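Local coordinates for protein serpin-12 (Manduca sexta, PDB 6CJ7) that inhibits serine proteases, probably by the serpin mechanism, and controls the prophenoloxidase activation system in larval hemolymph, at residues P15-F20 against A74-K79; S42-L47 against L66-E71; N81-K86 against N366-P371; E255-F260 against L360-D365. All blocks are in the same frame, centred on the assembly; numbering follows the deposited sequence.

Interaction 1 (P15-F20 against A74-K79); sequences PASTSF and AEIFKK
Ser17 and Thr18 meet Ile76 and Phe77 in a small, buried, mainly apolar contact, where the turn leading into helix 19-31 comes up against helix 70-85 near the N-terminus of the serpin fold. The backbones come closest at Ser17 and Ile76, and the two segments bury 132 Å² between them. Ser17 takes part through its methylene: CB sits 3.8 Å from Ile76 CG2. Its hydroxyl, set between the backbone N and the carbonyl carbon (chi1 61°), is engaged by the carbonyl of Gly14, which leaves the carbon to pack. On Ile76, CG2 does the touching because it lies opposite the backbone N, while CG1 is turned beside that nitrogen. Phe77 starts from the flank of its helix, yet its ring reaches across to the turn. Ring atom CZ approaches the Ser17 carbonyl O obliquely at 4.0 Å, and the Thr18 methyl CG2 stands at the ring edge, near its plane, 4.5 Å from CE1. Thr18 is the N-cap residue of helix 19-31, although its side chain makes no capping bond. Thr44 of helix 40-51 touches both Thr18 and Phe77, and Ile45 adds to the packing of the ring. Beyond the turn, Ser17 and Thr18 rest on Ile370 of strand 370-377, which sets the contact between helices 40-51 and 70-85 and strand 370-377 of sheet B.

Interaction 2 (S42-L47 against L66-E71); sequences SITILL and LQMTPE
The flat groups of segment 42-47 that Leu66 meets at its tip include the main-chain carbonyl of Leu47: Leu66 CD1 lies 4.1 Å from both Leu47 C and Leu47 O. The rest of the contact is made by branched aliphatic groups. The second methyl of Leu66, CD2, enters between two side chains one helical turn apart, 3.7 Å from Thr44 CG2 and 3.9 Å from Leu47 CB. Thr44 offers carbon here because its methyl CG2 is anti to the backbone N, with OG1 beside that nitrogen (chi1 -55°). There OG1 bonds to the Pro40 carbonyl and to the amide of Gly21, so the buried hydroxyl is satisfied away from the leucine. Met68 follows more loosely, with CE 4.4 Å from Thr44 CG2. Cutting Leu66 back to an alanine would remove CD1 and CD2 and would probably leave a gap between the Thr44 methyl and Leu47 CB. The chain leaves helix 56-66 at Gln67 with positive phi, and Thr69 then N-caps helix 70-85 through OG1 and the amide of Lys72. Leu66 also packs on Ala48 and Gln51, while Met68 reaches Ile76. The link between helices 56-66 and 70-85 is thereby held against helix 40-51, whose Leu46 and Ile45 touch strand 165-174 and whose Leu47 touches Phe20 of helix 19-31.

Interaction 3 (N81-K86 against N366-P371); sequences NEEIQK and NRSSIP
Glu83, near the C-terminal end of helix 70-85, packs its side chain on Arg367 and Ser368 in the hairpin turn between strands 359-365 and 370-377. Glu83 CB lies 4.2 Å from Ser368 OG. The next atom, Glu83 CG, runs beside the aliphatic part of the arginine, 3.8 Å from Arg367 CG. A bend there (chi2 -51°) carries the carboxylate over the guanidinium, so that Glu83 CD sits 3.9 Å from Arg367 CZ. At the tip, Glu83 OE2 forms a salt bridge with Arg367 NH1 at 3.3 Å. The oxygen stands over one face of the guanidinium, offset toward the rim and well out of its plane, so the attraction is between charges and no N-H points at it. The two planar groups are inclined by 32°. Glu83 OE2 is also gripped by Lys86 NZ at 3.1 Å, on the syn side and 22° out of the carboxylate plane; the bond from the same nitrogen to OE1 is weak. Lys79 NZ completes the set with a salt bridge to OE1. The turn itself is fixed by Asp365 OD1, which accepts the amides of Arg367 and Ser368, and Ser369 and Ile370 opposite Asp365 form a G1 beta bulge. Three cationic side chains thus share one buried carboxylate, which probably stabilises its ionised form. To Glu83, Arg367 contributes charge and no directed N-H, so this link probably depends less on the exact rotation of the guanidinium than a planar pairing would.

Interaction 4 (E255-F260 against L360-D365); sequences EDVASF and LAILWD
Val257 and Ala258 of helix 254-260 pack tightly on Ile362 and Trp364 of strand 359-365, whereas the far side of the helix turns to solvent. Val257 divides its two methyls between the strand residues. Val257 CG2 meets Ile362 CD1 tip to tip at 3.8 Å. Val257 CG1 lies 3.7 Å from Trp364 CZ3, and there the two side chains run alongside, pointing opposite ways. Ala258 CB reaches the other half of the six-membered ring, 3.8 Å from Trp364 CZ2, and like Val257 CG1 it approaches the indole obliquely. With CG opposite the backbone N (chi1 -168°), Trp364 extends its six-membered ring toward the helix. The alternation of the strand brings Ile362 and Trp364 to the same face. In the serpin fold this strand belongs to sheet B, flanked here by strands 232-239 and 370-377, and the short helix lies across that face: the axes of segments 255-260 and 360-365 approach to 10.6 Å and cross at -70°. Ile235 of strand 232-239 touches Val257 and Trp364 alike, while Pro371 of strand 370-377 and Pro15 close in on the indole. Replacing Trp364 by an alanine would probably open a sizeable gap under the helix, leaving Val257 CG1 and the Ala258 methyl without their partner on the strand. The looser side is polar: Glu255 is exposed and points away from the strand, Asp256 and Ser259 are partly exposed, and Ser259 OG folds back to donate a 2.6 Å hydrogen bond to the Asp256 carbonyl O.

Interactions 1, 2 and 3 draw on helix 70-85 or the turn leading into it, and interactions 3 and 4 meet through neighbouring strands 359-365 and 370-377. Interaction 2 is nested within the loop closed by interaction 1, their centres about 7 Å apart; both close before interaction 3 opens, and interaction 4 is nested in its loop, their centres about 14 Å apart. Thr44 and Phe77 join the first pair, Trp364 and Pro371 the second. Ser17 and Thr18 pack on Ile370 and Pro371, linking interactions 1 and 3 (centres about 10 Å apart). Interactions 1 and 2 knit the N-terminal helices together; interaction 3 and the contacts of Pro15, Ser17 and Thr18 join them to the C-terminal strands of sheet B.

Interaction 1 (P15-F20 against A74-K79)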
loop_
_atom_site.group_PDB
_atom_site.type_symbol
_atom_site.label_atom_id
_atom_site.label_comp_id
_atom_site.label_asym_id
_atom_site.label_seq_id
_atom_site.Cartn_x
_atom_site.Cartn_y
_atom_site.Cartn_z
ATOM N N PRO A 15 2.218 13.340 5.396
ATOM C CA PRO A 15 2.026 11.918 5.699
ATOM C C PRO A 15 0.886 11.642 6.676
ATOM O O PRO A 15 0.486 10.476 6.795
ATOM C CB PRO A 15 3.383 11.496 6.273
ATOM C CG PRO A 15 3.936 12.726 6.854
ATOM C CD PRO A 15 3.461 13.865 5.984
ATOM N N ALA A 16 0.330 12.660 7.349
ATOM C CA ALA A 16 -0.754 12.412 8.300
ATOM C C ALA A 16 -1.990 11.832 7.627
ATOM O O ALA A 16 -2.771 11.120 8.273
ATOM C CB ALA A 16 -1.135 13.700 9.033
ATOM N N SER A 17 -2.194 12.122 6.339
ATOM C CA SER A 17 -3.423 11.686 5.683
ATOM C C SER A 17 -3.539 10.167 5.632
ATOM O O SER A 17 -4.654 9.640 5.645
ATOM C CB SER A 17 -3.510 12.261 4.271
ATOM O OG SER A 17 -2.434 11.810 3.473
ATOM N N THR A 18 -2.416 9.449 5.544
ATOM C CA THR A 18 -2.459 7.993 5.490
ATOM C C THR A 18 -2.060 7.343 6.813
ATOM O O THR A 18 -1.721 6.150 6.833
ATOM C CB THR A 18 -1.578 7.465 4.349
ATOM O OG1 THR A 18 -0.237 7.946 4.494
ATOM C CG2 THR A 18 -2.129 7.903 2.992
ATOM N N SER A 19 -2.145 8.086 7.922
ATOM C CA SER A 19 -1.747 7.533 9.215
ATOM C C SER A 19 -2.517 6.259 9.562
ATOM O O SER A 19 -1.938 5.322 10.124
ATOM C CB SER A 19 -1.928 8.576 10.314
ATOM O OG SER A 19 -3.280 8.997 10.370
ATOM N N PHE A 20 -3.820 6.197 9.252
ATOM C CA PHE A 20 -4.569 4.974 9.544
ATOM C C PHE A 20 -3.935 3.770 8.851
ATOM O O PHE A 20 -3.713 2.718 9.473
ATOM C CB PHE A 20 -6.032 5.111 9.119
ATOM C CG PHE A 20 -6.819 3.847 9.311
ATOM C CD1 PHE A 20 -7.165 3.441 10.577
ATOM C CD2 PHE A 20 -7.180 3.064 8.230
ATOM C CE1 PHE A 20 -7.873 2.263 10.776
ATOM C CE2 PHE A 20 -7.889 1.881 8.420
ATOM C CZ PHE A 20 -8.237 1.495 9.697
ATOM N N ALA A 74 -12.175 13.783 1.591
ATOM C CA ALA A 74 -12.565 13.859 0.185
ATOM C C ALA A 74 -11.694 14.855 -0.568
ATOM O O ALA A 74 -11.283 14.598 -1.706
ATOM C CB ALA A 74 -14.047 14.241 0.076
ATOM N N GLU A 75 -11.405 15.999 0.055
ATOM C CA GLU A 75 -10.574 17.010 -0.589
ATOM C C GLU A 75 -9.140 16.526 -0.733
ATOM O O GLU A 75 -8.502 16.754 -1.771
ATOM C CB GLU A 75 -10.611 18.311 0.203
ATOM C CG GLU A 75 -11.855 19.134 -0.050
ATOM C CD GLU A 75 -12.166 19.281 -1.535
ATOM O OE1 GLU A 75 -11.311 19.799 -2.283
ATOM O OE2 GLU A 75 -13.262 18.870 -1.958
ATOM N N ILE A 76 -8.612 15.883 0.310
ATOM C CA ILE A 76 -7.227 15.429 0.275
ATOM C C ILE A 76 -7.044 14.381 -0.809
ATOM O O ILE A 76 -6.123 14.465 -1.629
ATOM C CB ILE A 76 -6.797 14.903 1.654
ATOM C CG1 ILE A 76 -6.495 16.079 2.586
ATOM C CG2 ILE A 76 -5.583 13.967 1.536
ATOM C CD1 ILE A 76 -6.533 15.720 4.050
ATOM N N PHE A 77 -7.928 13.382 -0.851
ATOM C CA PHE A 77 -7.681 12.313 -1.805
ATOM C C PHE A 77 -8.051 12.699 -3.226
ATOM O O PHE A 77 -7.457 12.154 -4.165
ATOM C CB PHE A 77 -8.372 11.029 -1.342
ATOM C CG PHE A 77 -7.682 10.418 -0.165
ATOM C CD1 PHE A 77 -6.421 9.860 -0.307
ATOM C CD2 PHE A 77 -8.236 10.487 1.097
ATOM C CE1 PHE A 77 -5.757 9.324 0.776
ATOM C CE2 PHE A 77 -7.569 9.962 2.185
ATOM C CZ PHE A 77 -6.334 9.380 2.025
ATOM N N LYS A 78 -8.943 13.676 -3.421
ATOM C CA LYS A 78 -9.124 14.181 -4.774
ATOM C C LYS A 78 -7.812 14.733 -5.308
ATOM O O LYS A 78 -7.432 14.455 -6.453
ATOM C CB LYS A 78 -10.225 15.248 -4.822
ATOM C CG LYS A 78 -10.493 15.778 -6.233
ATOM C CD LYS A 78 -11.696 16.721 -6.247
ATOM C CE LYS A 78 -11.882 17.343 -7.613
ATOM N NZ LYS A 78 -11.154 18.643 -7.711
ATOM N N LYS A 79 -7.078 15.478 -4.475
ATOM C CA LYS A 79 -5.837 16.081 -4.951
ATOM C C LYS A 79 -4.746 15.035 -5.121
ATOM O O LYS A 79 -3.974 15.099 -6.082
ATOM C CB LYS A 79 -5.370 17.181 -4.008
ATOM C CG LYS A 79 -4.343 18.080 -4.670
ATOM C CD LYS A 79 -3.758 19.112 -3.730
ATOM C CE LYS A 79 -2.573 19.776 -4.398
ATOM N NZ LYS A 79 -1.654 18.726 -4.931
#

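Interaction 2 (S42-L47 against L66-E71)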
loop_
_atom_site.group_PDB
_atom_site.type_symbol
_atom_site.label_atom_id
_atom_site.label_comp_id
_atom_site.label_asym_id
_atom_site.label_seq_id
_atom_site.Cartn_x
_atom_site.Cartn_y
_atom_site.Cartn_z
ATOM N N SER A 42 -3.944 2.739 -0.135
ATOM C CA SER A 42 -5.135 1.959 -0.466
ATOM C C SER A 42 -5.975 1.676 0.768
ATOM O O SER A 42 -7.207 1.677 0.699
ATOM C CB SER A 42 -4.753 0.622 -1.109
ATOM O OG SER A 42 -3.935 0.778 -2.238
ATOM N N ILE A 43 -5.326 1.384 1.893
ATOM C CA ILE A 43 -6.082 1.054 3.100
ATOM C C ILE A 43 -6.816 2.287 3.613
ATOM O O ILE A 43 -7.963 2.196 4.069
ATOM C CB ILE A 43 -5.146 0.451 4.164
ATOM C CG1 ILE A 43 -4.582 -0.874 3.668
ATOM C CG2 ILE A 43 -5.881 0.286 5.490
ATOM C CD1 ILE A 43 -3.452 -1.427 4.522
ATOM N N THR A 44 -6.179 3.459 3.537
ATOM C CA THR A 44 -6.849 4.691 3.946
ATOM C C THR A 44 -7.992 5.034 2.994
ATOM O O THR A 44 -9.074 5.442 3.442
ATOM C CB THR A 44 -5.829 5.838 4.027
ATOM O OG1 THR A 44 -4.753 5.467 4.900
ATOM C CG2 THR A 44 -6.481 7.099 4.586
ATOM N N ILE A 45 -7.781 4.849 1.682
ATOM C CA ILE A 45 -8.825 5.132 0.690
ATOM C C ILE A 45 -10.069 4.304 0.976
ATOM O O ILE A 45 -11.202 4.798 0.876
ATOM C CB ILE A 45 -8.300 4.872 -0.739
ATOM C CG1 ILE A 45 -7.350 5.981 -1.178
ATOM C CG2 ILE A 45 -9.470 4.763 -1.729
ATOM C CD1 ILE A 45 -8.068 7.222 -1.666
ATOM N N LEU A 46 -9.880 3.029 1.332
ATOM C CA LEU A 46 -10.997 2.170 1.703
ATOM C C LEU A 46 -11.855 2.829 2.776
ATOM O O LEU A 46 -13.079 2.972 2.625
ATOM C CB LEU A 46 -10.430 0.826 2.188
ATOM C CG LEU A 46 -11.328 -0.328 2.628
ATOM C CD1 LEU A 46 -11.836 -0.197 4.055
ATOM C CD2 LEU A 46 -12.462 -0.451 1.672
ATOM N N LEU A 47 -11.221 3.251 3.873
ATOM C CA LEU A 47 -11.979 3.806 4.993
ATOM C C LEU A 47 -12.525 5.192 4.669
ATOM O O LEU A 47 -13.659 5.511 5.052
ATOM C CB LEU A 47 -11.105 3.880 6.242
ATOM C CG LEU A 47 -10.926 2.692 7.186
ATOM C CD1 LEU A 47 -12.315 2.263 7.631
ATOM C CD2 LEU A 47 -10.192 1.510 6.558
ATOM N N LEU A 66 -9.420 7.772 11.081
ATOM C CA LEU A 66 -8.734 8.512 10.024
ATOM C C LEU A 66 -8.121 9.807 10.523
ATOM O O LEU A 66 -7.156 10.297 9.922
ATOM C CB LEU A 66 -9.699 8.839 8.887
ATOM C CG LEU A 66 -10.241 7.707 8.025
ATOM C CD1 LEU A 66 -11.360 8.243 7.145
ATOM C CD2 LEU A 66 -9.127 7.095 7.184
ATOM N N GLN A 67 -8.675 10.380 11.595
ATOM C CA GLN A 67 -8.306 11.723 12.054
ATOM C C GLN A 67 -8.528 12.758 10.949
ATOM O O GLN A 67 -7.783 13.734 10.811
ATOM C CB GLN A 67 -6.871 11.761 12.590
ATOM C CG GLN A 67 -6.572 10.664 13.623
ATOM C CD GLN A 67 -6.777 11.119 15.037
ATOM O OE1 GLN A 67 -7.876 10.969 15.595
ATOM N NE2 GLN A 67 -5.722 11.650 15.648
ATOM N N MET A 68 -9.584 12.549 10.165
ATOM C CA MET A 68 -10.027 13.489 9.148
ATOM C C MET A 68 -11.545 13.487 9.102
ATOM O O MET A 68 -12.167 12.438 9.286
ATOM C CB MET A 68 -9.494 13.120 7.764
ATOM C CG MET A 68 -8.015 13.319 7.568
ATOM S SD MET A 68 -7.571 12.735 5.928
ATOM C CE MET A 68 -7.790 10.964 6.115
ATOM N N THR A 69 -12.130 14.657 8.852
ATOM C CA THR A 69 -13.557 14.731 8.604
ATOM C C THR A 69 -13.862 14.216 7.197
ATOM O O THR A 69 -12.965 14.132 6.354
ATOM C CB THR A 69 -14.044 16.169 8.752
ATOM O OG1 THR A 69 -13.437 16.982 7.740
ATOM C CG2 THR A 69 -13.690 16.722 10.130
ATOM N N PRO A 70 -15.118 13.853 6.922
ATOM C CA PRO A 70 -15.458 13.412 5.554
ATOM C C PRO A 70 -15.122 14.442 4.482
ATOM O O PRO A 70 -14.633 14.077 3.404
ATOM C CB PRO A 70 -16.971 13.154 5.640
ATOM C CG PRO A 70 -17.228 12.887 7.082
ATOM C CD PRO A 70 -16.264 13.730 7.850
ATOM N N GLU A 71 -15.378 15.725 4.748
ATOM C CA GLU A 71 -15.054 16.759 3.770
ATOM C C GLU A 71 -13.547 16.876 3.582
ATOM O O GLU A 71 -13.065 17.080 2.460
ATOM C CB GLU A 71 -15.652 18.102 4.195
ATOM C CG GLU A 71 -17.052 18.059 4.769
ATOM C CD GLU A 71 -17.092 17.451 6.170
ATOM O OE1 GLU A 71 -17.895 16.533 6.398
ATOM O OE2 GLU A 71 -16.308 17.859 7.041
#

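Interaction 3 (N81-K86 against N366-P371)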
loop_
_atom_site.group_PDB
_atom_site.type_symbol
_atom_site.label_atom_id
_atom_site.label_comp_id
_atom_site.label_asym_id
_atom_site.label_seq_id
_atom_site.Cartn_x
_atom_site.Cartn_y
_atom_site.Cartn_z
ATOM N N ASN A 81 -5.135 11.953 -5.965
ATOM C CA ASN A 81 -5.436 11.261 -7.207
ATOM C C ASN A 81 -5.169 12.147 -8.421
ATOM O O ASN A 81 -4.696 11.657 -9.449
ATOM C CB ASN A 81 -6.876 10.768 -7.184
ATOM C CG ASN A 81 -7.015 9.470 -6.411
ATOM O OD1 ASN A 81 -6.202 8.561 -6.579
ATOM N ND2 ASN A 81 -8.035 9.377 -5.550
ATOM N N GLU A 82 -5.468 13.446 -8.322
ATOM C CA GLU A 82 -5.147 14.362 -9.410
ATOM C C GLU A 82 -3.651 14.397 -9.683
ATOM O O GLU A 82 -3.225 14.414 -10.846
ATOM C CB GLU A 82 -5.658 15.762 -9.083
ATOM C CG GLU A 82 -7.125 15.951 -9.415
ATOM C CD GLU A 82 -7.710 17.206 -8.796
ATOM O OE1 GLU A 82 -6.966 17.940 -8.109
ATOM O OE2 GLU A 82 -8.916 17.463 -9.008
ATOM N N GLU A 83 -2.834 14.417 -8.630
ATOM C CA GLU A 83 -1.396 14.467 -8.866
ATOM C C GLU A 83 -0.893 13.177 -9.498
ATOM O O GLU A 83 0.034 13.216 -10.319
ATOM C CB GLU A 83 -0.628 14.748 -7.572
ATOM C CG GLU A 83 -0.818 16.142 -6.984
ATOM C CD GLU A 83 -0.584 17.278 -7.980
ATOM O OE1 GLU A 83 -1.250 18.318 -7.816
ATOM O OE2 GLU A 83 0.241 17.158 -8.904
ATOM N N ILE A 84 -1.481 12.035 -9.133
ATOM C CA ILE A 84 -1.114 10.779 -9.786
ATOM C C ILE A 84 -1.483 10.815 -11.266
ATOM O O ILE A 84 -0.669 10.489 -12.138
ATOM C CB ILE A 84 -1.786 9.593 -9.072
ATOM C CG1 ILE A 84 -1.134 9.354 -7.713
ATOM C CG2 ILE A 84 -1.717 8.358 -9.938
ATOM C CD1 ILE A 84 -1.971 8.464 -6.786
ATOM N N GLN A 85 -2.714 11.229 -11.576
ATOM C CA GLN A 85 -3.180 11.151 -12.954
ATOM C C GLN A 85 -2.532 12.195 -13.851
ATOM O O GLN A 85 -2.602 12.063 -15.075
ATOM C CB GLN A 85 -4.703 11.263 -12.981
ATOM C CG GLN A 85 -5.334 10.022 -12.376
ATOM C CD GLN A 85 -6.798 10.187 -12.085
ATOM O OE1 GLN A 85 -7.351 9.504 -11.221
ATOM N NE2 GLN A 85 -7.444 11.093 -12.807
ATOM N N LYS A 86 -1.885 13.213 -13.279
ATOM C CA LYS A 86 -1.161 14.167 -14.114
ATOM C C LYS A 86 0.120 13.577 -14.684
ATOM O O LYS A 86 0.682 14.151 -15.622
ATOM C CB LYS A 86 -0.798 15.425 -13.326
ATOM C CG LYS A 86 -1.917 16.414 -13.142
ATOM C CD LYS A 86 -1.349 17.772 -12.770
ATOM C CE LYS A 86 -1.682 18.148 -11.340
ATOM N NZ LYS A 86 -0.817 19.265 -10.860
ATOM N N ASN A 366 6.474 11.766 -3.951
ATOM C CA ASN A 366 7.253 12.958 -3.630
ATOM C C ASN A 366 6.449 14.244 -3.735
ATOM O O ASN A 366 6.895 15.288 -3.234
ATOM C CB ASN A 366 8.456 13.060 -4.562
ATOM C CG ASN A 366 9.468 11.979 -4.308
ATOM O OD1 ASN A 366 9.554 11.462 -3.196
ATOM N ND2 ASN A 366 10.244 11.628 -5.327
ATOM N N ARG A 367 5.321 14.217 -4.434
ATOM C CA ARG A 367 4.526 15.429 -4.570
ATOM C C ARG A 367 3.491 15.534 -3.457
ATOM O O ARG A 367 3.233 16.628 -2.943
ATOM C CB ARG A 367 3.829 15.469 -5.936
ATOM C CG ARG A 367 2.867 16.682 -6.101
ATOM C CD ARG A 367 3.556 17.812 -6.745
ATOM N NE ARG A 367 2.747 19.041 -6.896
ATOM C CZ ARG A 367 2.492 19.623 -8.061
ATOM N NH1 ARG A 367 2.948 19.085 -9.189
ATOM N NH2 ARG A 367 1.782 20.739 -8.095
ATOM N N SER A 368 2.902 14.410 -3.063
ATOM C CA SER A 368 1.872 14.413 -2.029
ATOM C C SER A 368 2.401 14.052 -0.645
ATOM O O SER A 368 1.658 14.182 0.336
ATOM C CB SER A 368 0.736 13.459 -2.417
ATOM O OG SER A 368 -0.022 14.008 -3.487
ATOM N N SER A 369 3.657 13.605 -0.547
ATOM C CA SER A 369 4.317 13.316 0.728
ATOM C C SER A 369 3.563 12.258 1.525
ATOM O O SER A 369 3.251 12.448 2.703
ATOM C CB SER A 369 4.492 14.583 1.563
ATOM O OG SER A 369 5.322 15.514 0.890
ATOM N N ILE A 370 3.295 11.127 0.875
ATOM C CA ILE A 370 2.619 9.999 1.526
ATOM C C ILE A 370 3.297 8.700 1.121
ATOM O O ILE A 370 3.891 8.582 0.042
ATOM C CB ILE A 370 1.121 9.930 1.164
ATOM C CG1 ILE A 370 0.919 9.855 -0.347
ATOM C CG2 ILE A 370 0.346 11.098 1.757
ATOM C CD1 ILE A 370 -0.467 9.351 -0.719
ATOM N N PRO A 371 3.236 7.696 2.001
ATOM C CA PRO A 371 3.742 6.356 1.666
ATOM C C PRO A 371 2.703 5.560 0.890
ATOM O O PRO A 371 1.664 5.162 1.430
ATOM C CB PRO A 371 4.026 5.742 3.044
ATOM C CG PRO A 371 2.996 6.396 3.938
ATOM C CD PRO A 371 2.863 7.813 3.422
#

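Interaction 4 (E255-F260 against L360-D365)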
loop_
_atom_site.group_PDB
_atom_site.type_symbol
_atom_site.label_atom_id
_atom_site.label_comp_id
_atom_site.label_asym_id
_atom_site.label_seq_id
_atom_site.Cartn_x
_atom_site.Cartn_y
_atom_site.Cartn_z
ATOM N N GLU A 255 6.726 11.011 9.801
ATOM C CA GLU A 255 7.382 12.309 9.876
ATOM C C GLU A 255 8.892 12.151 9.757
ATOM O O GLU A 255 9.555 12.960 9.097
ATOM C CB GLU A 255 7.006 13.013 11.181
ATOM C CG GLU A 255 5.535 13.450 11.258
ATOM C CD GLU A 255 4.558 12.282 11.390
ATOM O OE1 GLU A 255 4.922 11.249 11.995
ATOM O OE2 GLU A 255 3.424 12.399 10.879
ATOM N N ASP A 256 9.449 11.109 10.385
ATOM C CA ASP A 256 10.856 10.774 10.178
ATOM C C ASP A 256 11.133 10.492 8.707
ATOM O O ASP A 256 12.101 11.008 8.132
ATOM C CB ASP A 256 11.249 9.553 11.014
ATOM C CG ASP A 256 11.282 9.835 12.500
ATOM O OD1 ASP A 256 11.728 10.934 12.893
ATOM O OD2 ASP A 256 10.872 8.942 13.274
ATOM N N VAL A 257 10.293 9.663 8.088
ATOM C CA VAL A 257 10.497 9.297 6.688
ATOM C C VAL A 257 10.449 10.536 5.800
ATOM O O VAL A 257 11.304 10.717 4.923
ATOM C CB VAL A 257 9.464 8.237 6.257
ATOM C CG1 VAL A 257 9.610 7.925 4.772
ATOM C CG2 VAL A 257 9.660 6.961 7.067
ATOM N N ALA A 258 9.468 11.415 6.021
ATOM C CA ALA A 258 9.383 12.630 5.212
ATOM C C ALA A 258 10.663 13.453 5.305
ATOM O O ALA A 258 11.118 14.016 4.303
ATOM C CB ALA A 258 8.175 13.467 5.637
ATOM N N SER A 259 11.274 13.516 6.496
ATOM C CA SER A 259 12.521 14.256 6.667
ATOM C C SER A 259 13.675 13.658 5.872
ATOM O O SER A 259 14.636 14.375 5.567
ATOM C CB SER A 259 12.913 14.315 8.146
ATOM O OG SER A 259 13.599 13.134 8.543
ATOM N N PHE A 260 13.613 12.363 5.537
ATOM C CA PHE A 260 14.698 11.744 4.785
ATOM C C PHE A 260 14.846 12.362 3.400
ATOM O O PHE A 260 15.937 12.326 2.820
ATOM C CB PHE A 260 14.465 10.234 4.672
ATOM C CG PHE A 260 14.504 9.506 5.992
ATOM C CD1 PHE A 260 15.170 10.038 7.086
ATOM C CD2 PHE A 260 13.872 8.285 6.131
ATOM C CE1 PHE A 260 15.199 9.355 8.300
ATOM C CE2 PHE A 260 13.886 7.600 7.341
ATOM C CZ PHE A 260 14.556 8.133 8.420
ATOM N N LEU A 360 13.567 -2.479 5.349
ATOM C CA LEU A 360 12.282 -1.858 5.057
ATOM C C LEU A 360 12.393 -1.067 3.763
ATOM O O LEU A 360 13.386 -0.370 3.539
ATOM C CB LEU A 360 11.869 -0.892 6.162
ATOM C CG LEU A 360 11.595 -1.417 7.556
ATOM C CD1 LEU A 360 11.057 -0.250 8.377
ATOM C CD2 LEU A 360 10.579 -2.566 7.502
ATOM N N ALA A 361 11.374 -1.162 2.916
ATOM C CA ALA A 361 11.312 -0.339 1.717
ATOM C C ALA A 361 9.986 0.402 1.701
ATOM O O ALA A 361 8.935 -0.188 1.946
ATOM C CB ALA A 361 11.470 -1.185 0.447
ATOM N N ILE A 362 10.036 1.697 1.392
ATOM C CA ILE A 362 8.848 2.540 1.381
ATOM C C ILE A 362 8.805 3.229 0.032
ATOM O O ILE A 362 9.778 3.874 -0.364
ATOM C CB ILE A 362 8.868 3.572 2.519
ATOM C CG1 ILE A 362 8.865 2.854 3.871
ATOM C CG2 ILE A 362 7.660 4.520 2.417
ATOM C CD1 ILE A 362 8.998 3.773 5.059
ATOM N N LEU A 363 7.705 3.055 -0.694
ATOM C CA LEU A 363 7.495 3.802 -1.924
ATOM C C LEU A 363 6.802 5.106 -1.566
ATOM O O LEU A 363 5.702 5.094 -1.001
ATOM C CB LEU A 363 6.676 2.998 -2.932
ATOM C CG LEU A 363 6.472 3.772 -4.243
ATOM C CD1 LEU A 363 7.781 3.818 -5.048
ATOM C CD2 LEU A 363 5.325 3.164 -5.054
ATOM N N TRP A 364 7.454 6.226 -1.877
ATOM C CA TRP A 364 7.030 7.542 -1.428
ATOM C C TRP A 364 6.556 8.349 -2.628
ATOM O O TRP A 364 7.240 8.390 -3.659
ATOM C CB TRP A 364 8.197 8.246 -0.723
ATOM C CG TRP A 364 7.842 9.489 0.032
ATOM C CD1 TRP A 364 8.025 10.794 -0.369
ATOM C CD2 TRP A 364 7.286 9.550 1.345
ATOM N NE1 TRP A 364 7.596 11.653 0.614
ATOM C CE2 TRP A 364 7.136 10.913 1.677
ATOM C CE3 TRP A 364 6.887 8.578 2.274
ATOM C CZ2 TRP A 364 6.607 11.328 2.904
ATOM C CZ3 TRP A 364 6.365 9.000 3.490
ATOM C CH2 TRP A 364 6.231 10.348 3.791
ATOM N N ASP A 365 5.382 8.965 -2.499
ATOM C CA ASP A 365 4.909 9.951 -3.469
ATOM C C ASP A 365 5.539 11.294 -3.110
ATOM O O ASP A 365 5.246 11.865 -2.054
ATOM C CB ASP A 365 3.380 9.996 -3.467
ATOM C CG ASP A 365 2.815 10.846 -4.602
ATOM O OD1 ASP A 365 3.271 12.007 -4.793
ATOM O OD2 ASP A 365 1.918 10.356 -5.325
#